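Local coordinates for concanavalin A-like lectin protein kinase family protein (Theobroma cacao, PDB 6CTH) that probably phosphorylates proteins with ATP as the kinase domain of a plant lectin-type protein kinase, and here binds a magnesium ion and an indolinone sulfonamide inhibitor, at residues Val13-Asn21 and Ser30-Asp38. Numbering follows the deposited sequence.
Sequences VTSNFNAEN and SVYRGFLRD. With FE7 (N-{(3Z)-2-oxo-3-[phenyl({4-[(piperidin-1-yl)methyl]phenyl}amino)methylidene]-2,3-dihydro-1H-indol-5-yl}ethanesulfonamide), chain B.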
ATOM      1  N   VAL A  13       8.007 -17.215  21.547  1.00 42.65           N
ATOM      2  CA  VAL A  13       6.876 -16.297  21.623  1.00 42.63           C
ATOM      3  C   VAL A  13       5.807 -16.577  20.596  1.00 40.40           C
ATOM      4  O   VAL A  13       4.666 -16.210  20.827  1.00 40.13           O
ATOM      5  CB  VAL A  13       7.295 -14.812  21.586  1.00 44.71           C
ATOM      6  CG1 VAL A  13       8.176 -14.524  22.779  1.00 46.44           C
ATOM      7  CG2 VAL A  13       7.915 -14.466  20.246  1.00 45.14           C
ATOM      8  N   THR A  14       6.159 -17.239  19.489  1.00 39.58           N
ATOM      9  CA  THR A  14       5.160 -17.689  18.480  1.00 37.63           C
ATOM     10  C   THR A  14       4.638 -19.143  18.627  1.00 38.18           C
ATOM     11  O   THR A  14       3.860 -19.620  17.780  1.00 36.31           O
ATOM     12  CB  THR A  14       5.733 -17.587  17.069  1.00 37.75           C
ATOM     13  OG1 THR A  14       6.859 -18.461  16.911  1.00 37.30           O
ATOM     14  CG2 THR A  14       6.103 -16.147  16.762  1.00 38.11           C
ATOM     15  N   SER A  15       5.079 -19.834  19.681  1.00 38.90           N
ATOM     16  CA  SER A  15       4.755 -21.247  19.886  1.00 40.26           C
ATOM     17  C   SER A  15       5.188 -22.087  18.687  1.00 39.28           C
ATOM     18  O   SER A  15       4.393 -22.858  18.152  1.00 39.97           O
ATOM     19  CB  SER A  15       3.263 -21.460  20.159  1.00 42.73           C
ATOM     20  OG  SER A  15       2.910 -20.942  21.420  1.00 47.02           O
ATOM     21  N   ASN A  16       6.463 -21.941  18.310  1.00 38.22           N
ATOM     22  CA  ASN A  16       7.061 -22.600  17.163  1.00 39.50           C
ATOM     23  C   ASN A  16       6.242 -22.323  15.920  1.00 39.77           C
ATOM     24  O   ASN A  16       5.878 -23.232  15.175  1.00 38.60           O
ATOM     25  CB  ASN A  16       7.219 -24.121  17.420  1.00 40.08           C
ATOM     26  CG  ASN A  16       8.293 -24.421  18.428  1.00 41.56           C
ATOM     27  OD1 ASN A  16       9.214 -23.613  18.649  1.00 42.12           O
ATOM     28  ND2 ASN A  16       8.181 -25.599  19.111  1.00 41.14           N
ATOM     29  N   PHE A  17       5.925 -21.041  15.720  1.00 39.99           N
ATOM     30  CA  PHE A  17       5.167 -20.592  14.556  1.00 41.28           C
ATOM     31  C   PHE A  17       3.923 -21.432  14.292  1.00 41.83           C
ATOM     32  O   PHE A  17       3.684 -21.906  13.175  1.00 40.97           O
ATOM     33  CB  PHE A  17       6.106 -20.563  13.348  1.00 43.20           C
ATOM     34  CG  PHE A  17       7.327 -19.740  13.592  1.00 42.62           C
ATOM     35  CD1 PHE A  17       7.268 -18.357  13.476  1.00 42.99           C
ATOM     36  CD2 PHE A  17       8.519 -20.347  14.000  1.00 45.23           C
ATOM     37  CE1 PHE A  17       8.389 -17.588  13.741  1.00 44.92           C
ATOM     38  CE2 PHE A  17       9.645 -19.586  14.259  1.00 45.52           C
ATOM     39  CZ  PHE A  17       9.575 -18.198  14.134  1.00 45.13           C
ATOM     40  N   ASN A  18       3.145 -21.613  15.356  1.00 42.40           N
ATOM     41  CA  ASN A  18       1.961 -22.466  15.343  1.00 42.07           C
ATOM     42  C   ASN A  18       0.959 -21.833  14.402  1.00 40.68           C
ATOM     43  O   ASN A  18       0.788 -20.580  14.354  1.00 39.54           O
ATOM     44  CB  ASN A  18       1.339 -22.565  16.737  1.00 41.31           C
ATOM     45  CG  ASN A  18       0.280 -23.649  16.840  1.00 43.18           C
ATOM     46  OD1 ASN A  18      -0.826 -23.469  16.332  1.00 42.90           O
ATOM     47  ND2 ASN A  18       0.598 -24.758  17.542  1.00 43.63           N
ATOM     48  N   ALA A  19       0.234 -22.678  13.675  1.00 39.95           N
ATOM     49  CA  ALA A  19      -0.718 -22.191  12.743  1.00 41.35           C
ATOM     50  C   ALA A  19      -1.820 -21.327  13.366  1.00 40.25           C
ATOM     51  O   ALA A  19      -2.306 -20.388  12.712  1.00 39.49           O
ATOM     52  CB  ALA A  19      -1.328 -23.357  11.921  1.00 42.82           C
ATOM     53  N   GLU A  20      -2.183 -21.611  14.611  1.00 40.91           N
ATOM     54  CA  GLU A  20      -3.180 -20.824  15.309  1.00 43.74           C
ATOM     55  C   GLU A  20      -2.680 -19.379  15.518  1.00 42.76           C
ATOM     56  O   GLU A  20      -3.487 -18.475  15.717  1.00 42.90           O
ATOM     57  CB  GLU A  20      -3.577 -21.439  16.656  1.00 46.72           C
ATOM     58  CG  GLU A  20      -4.387 -22.735  16.532  1.00 50.78           C
ATOM     59  CD  GLU A  20      -4.785 -23.361  17.867  1.00 52.56           C
ATOM     60  OE1 GLU A  20      -4.801 -24.629  17.933  1.00 53.02           O
ATOM     61  OE2 GLU A  20      -5.048 -22.595  18.864  1.00 55.86           O
ATOM     62  N   ASN A  21      -1.367 -19.164  15.459  1.00 41.46           N
ATOM     63  CA  ASN A  21      -0.826 -17.793  15.609  1.00 40.88           C
ATOM     64  C   ASN A  21      -0.564 -17.073  14.278  1.00 39.75           C
ATOM     65  O   ASN A  21      -0.087 -15.944  14.288  1.00 37.95           O
ATOM     66  CB  ASN A  21       0.450 -17.819  16.444  1.00 42.07           C
ATOM     67  CG  ASN A  21       0.193 -18.294  17.858  1.00 45.52           C
ATOM     68  OD1 ASN A  21      -0.886 -18.060  18.430  1.00 47.19           O
ATOM     69  ND2 ASN A  21       1.197 -18.927  18.450  1.00 47.72           N
ATOM     70  N   SER A  30       5.097 -15.778   5.871  1.00 38.65           N
ATOM     71  CA  SER A  30       3.936 -15.724   6.743  1.00 36.96           C
ATOM     72  C   SER A  30       4.239 -14.846   7.951  1.00 35.90           C
ATOM     73  O   SER A  30       5.367 -14.847   8.454  1.00 36.38           O
ATOM     74  CB  SER A  30       3.604 -17.125   7.237  1.00 38.96           C
ATOM     75  OG  SER A  30       3.084 -17.897   6.148  1.00 40.48           O
ATOM     76  N   VAL A  31       3.220 -14.180   8.464  1.00 34.68           N
ATOM     77  CA  VAL A  31       3.373 -13.355   9.675  1.00 34.27           C
ATOM     78  C   VAL A  31       2.595 -13.993  10.828  1.00 35.24           C
ATOM     79  O   VAL A  31       1.406 -14.366  10.672  1.00 34.68           O
ATOM     80  CB  VAL A  31       2.862 -11.934   9.422  1.00 33.30           C
ATOM     81  CG1 VAL A  31       3.120 -11.025  10.626  1.00 33.35           C
ATOM     82  CG2 VAL A  31       3.506 -11.354   8.157  1.00 32.79           C
ATOM     83  N   TYR A  32       3.248 -14.068  11.987  1.00 34.27           N
ATOM     84  CA  TYR A  32       2.705 -14.704  13.199  1.00 36.79           C
ATOM     85  C   TYR A  32       2.608 -13.732  14.346  1.00 38.07           C
ATOM     86  O   TYR A  32       3.508 -12.896  14.491  1.00 37.92           O
ATOM     87  CB  TYR A  32       3.587 -15.873  13.610  1.00 36.62           C
ATOM     88  CG  TYR A  32       3.605 -16.984  12.575  1.00 37.96           C
ATOM     89  CD1 TYR A  32       4.449 -16.907  11.471  1.00 38.54           C
ATOM     90  CD2 TYR A  32       2.783 -18.106  12.701  1.00 38.19           C
ATOM     91  CE1 TYR A  32       4.472 -17.895  10.507  1.00 39.46           C
ATOM     92  CE2 TYR A  32       2.782 -19.083  11.729  1.00 39.43           C
ATOM     93  CZ  TYR A  32       3.651 -18.990  10.651  1.00 39.92           C
ATOM     94  OH  TYR A  32       3.695 -19.949   9.674  1.00 41.80           O
ATOM     95  N   ARG A  33       1.593 -13.895  15.181  1.00 39.18           N
ATOM     96  CA  ARG A  33       1.448 -13.091  16.374  1.00 40.75           C
ATOM     97  C   ARG A  33       2.356 -13.743  17.419  1.00 40.19           C
ATOM     98  O   ARG A  33       2.336 -14.954  17.593  1.00 39.37           O
ATOM     99  CB  ARG A  33      -0.000 -13.105  16.850  1.00 44.94           C
ATOM    100  CG  ARG A  33      -0.330 -12.075  17.914  1.00 49.40           C
ATOM    101  CD  ARG A  33      -1.758 -12.239  18.403  1.00 54.08           C
ATOM    102  NE  ARG A  33      -1.823 -13.054  19.610  1.00 59.56           N
ATOM    103  CZ  ARG A  33      -2.222 -14.322  19.645  1.00 63.92           C
ATOM    104  NH1 ARG A  33      -2.240 -14.976  20.796  1.00 67.19           N
ATOM    105  NH2 ARG A  33      -2.605 -14.937  18.534  1.00 66.37           N
ATOM    106  N   GLY A  34       3.160 -12.934  18.095  1.00 38.37           N
ATOM    107  CA  GLY A  34       4.088 -13.413  19.127  1.00 40.56           C
ATOM    108  C   GLY A  34       3.665 -12.733  20.412  1.00 41.36           C
ATOM    109  O   GLY A  34       3.268 -11.590  20.361  1.00 41.06           O
ATOM    110  N   PHE A  35       3.719 -13.446  21.532  1.00 44.00           N
ATOM    111  CA  PHE A  35       3.285 -12.945  22.856  1.00 47.42           C
ATOM    112  C   PHE A  35       4.511 -12.839  23.732  1.00 48.51           C
ATOM    113  O   PHE A  35       5.230 -13.821  23.913  1.00 45.40           O
ATOM    114  CB  PHE A  35       2.220 -13.872  23.468  1.00 51.11           C
ATOM    115  CG  PHE A  35       1.757 -13.481  24.862  1.00 55.84           C
ATOM    116  CD1 PHE A  35       1.545 -12.135  25.215  1.00 58.99           C
ATOM    117  CD2 PHE A  35       1.485 -14.468  25.813  1.00 59.11           C
ATOM    118  CE1 PHE A  35       1.112 -11.796  26.494  1.00 62.72           C
ATOM    119  CE2 PHE A  35       1.036 -14.130  27.088  1.00 61.47           C
ATOM    120  CZ  PHE A  35       0.849 -12.793  27.428  1.00 63.11           C
ATOM    121  N   LEU A  36       4.754 -11.620  24.239  1.00 51.26           N
ATOM    122  CA  LEU A  36       5.871 -11.329  25.150  1.00 55.63           C
ATOM    123  C   LEU A  36       5.324 -11.382  26.583  1.00 58.09           C
ATOM    124  O   LEU A  36       4.545 -10.495  26.990  1.00 58.72           O
ATOM    125  CB  LEU A  36       6.479  -9.945  24.861  1.00 56.85           C
ATOM    126  CG  LEU A  36       7.038  -9.667  23.457  1.00 56.40           C
ATOM    127  CD1 LEU A  36       7.621  -8.247  23.394  1.00 56.87           C
ATOM    128  CD2 LEU A  36       8.115 -10.669  23.074  1.00 56.11           C
ATOM    129  N   ARG A  37       5.672 -12.457  27.296  1.00 59.33           N
ATOM    130  CA  ARG A  37       5.242 -12.705  28.684  1.00 62.56           C
ATOM    131  C   ARG A  37       5.720 -11.644  29.657  1.00 65.52           C
ATOM    132  O   ARG A  37       4.966 -11.251  30.549  1.00 67.25           O
ATOM    133  CB  ARG A  37       5.842 -14.000  29.241  1.00 61.44           C
ATOM    134  CG  ARG A  37       5.355 -15.282  28.627  1.00 61.24           C
ATOM    135  CD  ARG A  37       5.723 -16.509  29.480  1.00 57.30           C
ATOM    136  NE  ARG A  37       5.290 -16.361  30.849  1.00 58.31           N
ATOM    137  CZ  ARG A  37       4.034 -16.407  31.269  1.00 54.73           C
ATOM    138  NH1 ARG A  37       3.029 -16.588  30.403  1.00 52.63           N
ATOM    139  NH2 ARG A  37       3.796 -16.217  32.562  1.00 52.88           N
ATOM    140  N   ASP A  38       7.000 -11.285  29.525  1.00 67.98           N
ATOM    141  CA  ASP A  38       7.649 -10.295  30.404  1.00 73.79           C
ATOM    142  C   ASP A  38       7.060  -8.875  30.261  1.00 76.19           C
ATOM    143  O   ASP A  38       7.058  -8.122  31.234  1.00 79.86           O
ATOM    144  CB  ASP A  38       9.174 -10.271  30.167  1.00 74.17           C
TER
HETATM  145  C4  FE7 B 601       1.701  -6.973  10.041  1.00 27.91           C
HETATM  146  C14 FE7 B 601      -1.173  -9.708   6.706  1.00 31.36           C
HETATM  147  C5  FE7 B 601       2.576  -6.248  10.870  1.00 28.83           C
HETATM  148  C6  FE7 B 601       3.796  -5.783  10.411  1.00 29.23           C
HETATM  149  C11 FE7 B 601      -0.862  -8.604   9.238  1.00 30.13           C
HETATM  150  C7  FE7 B 601       4.144  -6.017   9.093  1.00 30.73           C
HETATM  151  C8  FE7 B 601       0.784  -6.703  12.177  1.00 28.75           C
HETATM  152  C9  FE7 B 601       0.534  -7.305  10.842  1.00 29.68           C
HETATM  153  C10 FE7 B 601      -0.637  -7.971  10.550  1.00 28.69           C
HETATM  154  C12 FE7 B 601      -0.108  -9.704   8.848  1.00 30.26           C
HETATM  155  C13 FE7 B 601      -0.264 -10.248   7.587  1.00 33.97           C
HETATM  156  N1  FE7 B 601       1.996  -6.103  12.118  1.00 29.07           N
HETATM  157  N2  FE7 B 601      -1.621  -7.952  11.459  1.00 30.88           N
HETATM  158  C3  FE7 B 601       2.061  -7.183   8.711  1.00 29.27           C
HETATM  159  N3  FE7 B 601      -6.865 -11.464  12.732  1.00 51.39           N
HETATM  160  O2  FE7 B 601       0.052  -6.738  13.159  1.00 31.85           O
HETATM  161  C2  FE7 B 601       3.270  -6.675   8.234  1.00 31.73           C
HETATM  162  N   FE7 B 601       3.625  -6.726   6.854  1.00 36.32           N
HETATM  163  S   FE7 B 601       2.818  -7.329   5.587  1.00 38.38           S
HETATM  164  O   FE7 B 601       1.832  -8.249   6.056  1.00 39.20           O
HETATM  165  O1  FE7 B 601       3.793  -7.766   4.639  1.00 37.85           O
HETATM  166  C1  FE7 B 601       2.060  -5.835   5.041  1.00 40.80           C
HETATM  167  C   FE7 B 601       3.106  -4.750   5.093  1.00 43.41           C
HETATM  168  C16 FE7 B 601      -1.783  -8.074   8.344  1.00 30.70           C
HETATM  169  C15 FE7 B 601      -1.932  -8.624   7.085  1.00 33.46           C
HETATM  170  C17 FE7 B 601      -2.891  -8.564  11.549  1.00 34.03           C
HETATM  171  C22 FE7 B 601      -3.355  -9.453  10.590  1.00 35.17           C
HETATM  172  C21 FE7 B 601      -4.623  -9.994  10.699  1.00 35.97           C
HETATM  173  C20 FE7 B 601      -5.454  -9.661  11.758  1.00 41.09           C
HETATM  174  C19 FE7 B 601      -4.985  -8.769  12.707  1.00 39.04           C
HETATM  175  C18 FE7 B 601      -3.717  -8.226  12.612  1.00 36.07           C
HETATM  176  C23 FE7 B 601      -6.831 -10.266  11.883  1.00 47.04           C
HETATM  177  C28 FE7 B 601      -8.238 -11.923  12.943  1.00 54.34           C
HETATM  178  C27 FE7 B 601      -8.290 -13.095  13.895  1.00 57.05           C
HETATM  179  C26 FE7 B 601      -7.427 -14.237  13.401  1.00 55.89           C
HETATM  180  C25 FE7 B 601      -6.033 -13.751  13.058  1.00 57.39           C
HETATM  181  C24 FE7 B 601      -6.087 -12.554  12.139  1.00 53.86           C
HETATM  182  O   HOH W   1       2.150 -22.015  10.442  1.00 56.68           O
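Arg-33 N donates a nearly straight hydrogen bond to Asn-21 O (2.8 Å, 167° at the hydrogen), and Tyr-32 CA adds a C-H...O contact to the same oxygen. Val-13 O repeats the pattern on helix 7-14, accepting from Phe-35 N (3.0 Å) from above its carbonyl plane while Gly-34 CA lies 3.3 Å from Val-13 O. Between these two points the loop is braced internally: Asn-18 N and Asn-21 ND2 reach Thr-14 O from opposite faces of its plane, Asn-21 ND2 at 2.8 Å. Phe-17 turns the edge of its ring to the face of Tyr-32 in a T-shaped pair, planes at 75°, and its CB sits over the centre of the tyrosine ring. A water joins Tyr-32 OH to Phe-17 O. At the other end, with CG1 anti to the carbonyl carbon (chi1 -61°), this methyl of Val-13 lies by Phe-35 O and reaches Leu-36 CD2 at 3.9 Å. Val-31, pointing away from the loop, lines the inhibitor pocket. The contact thus packs the segment leading into strand 22-25 against the N-lobe sheet of the kinase fold, where strand 29-36 lies between strands 22-25 and 41-48.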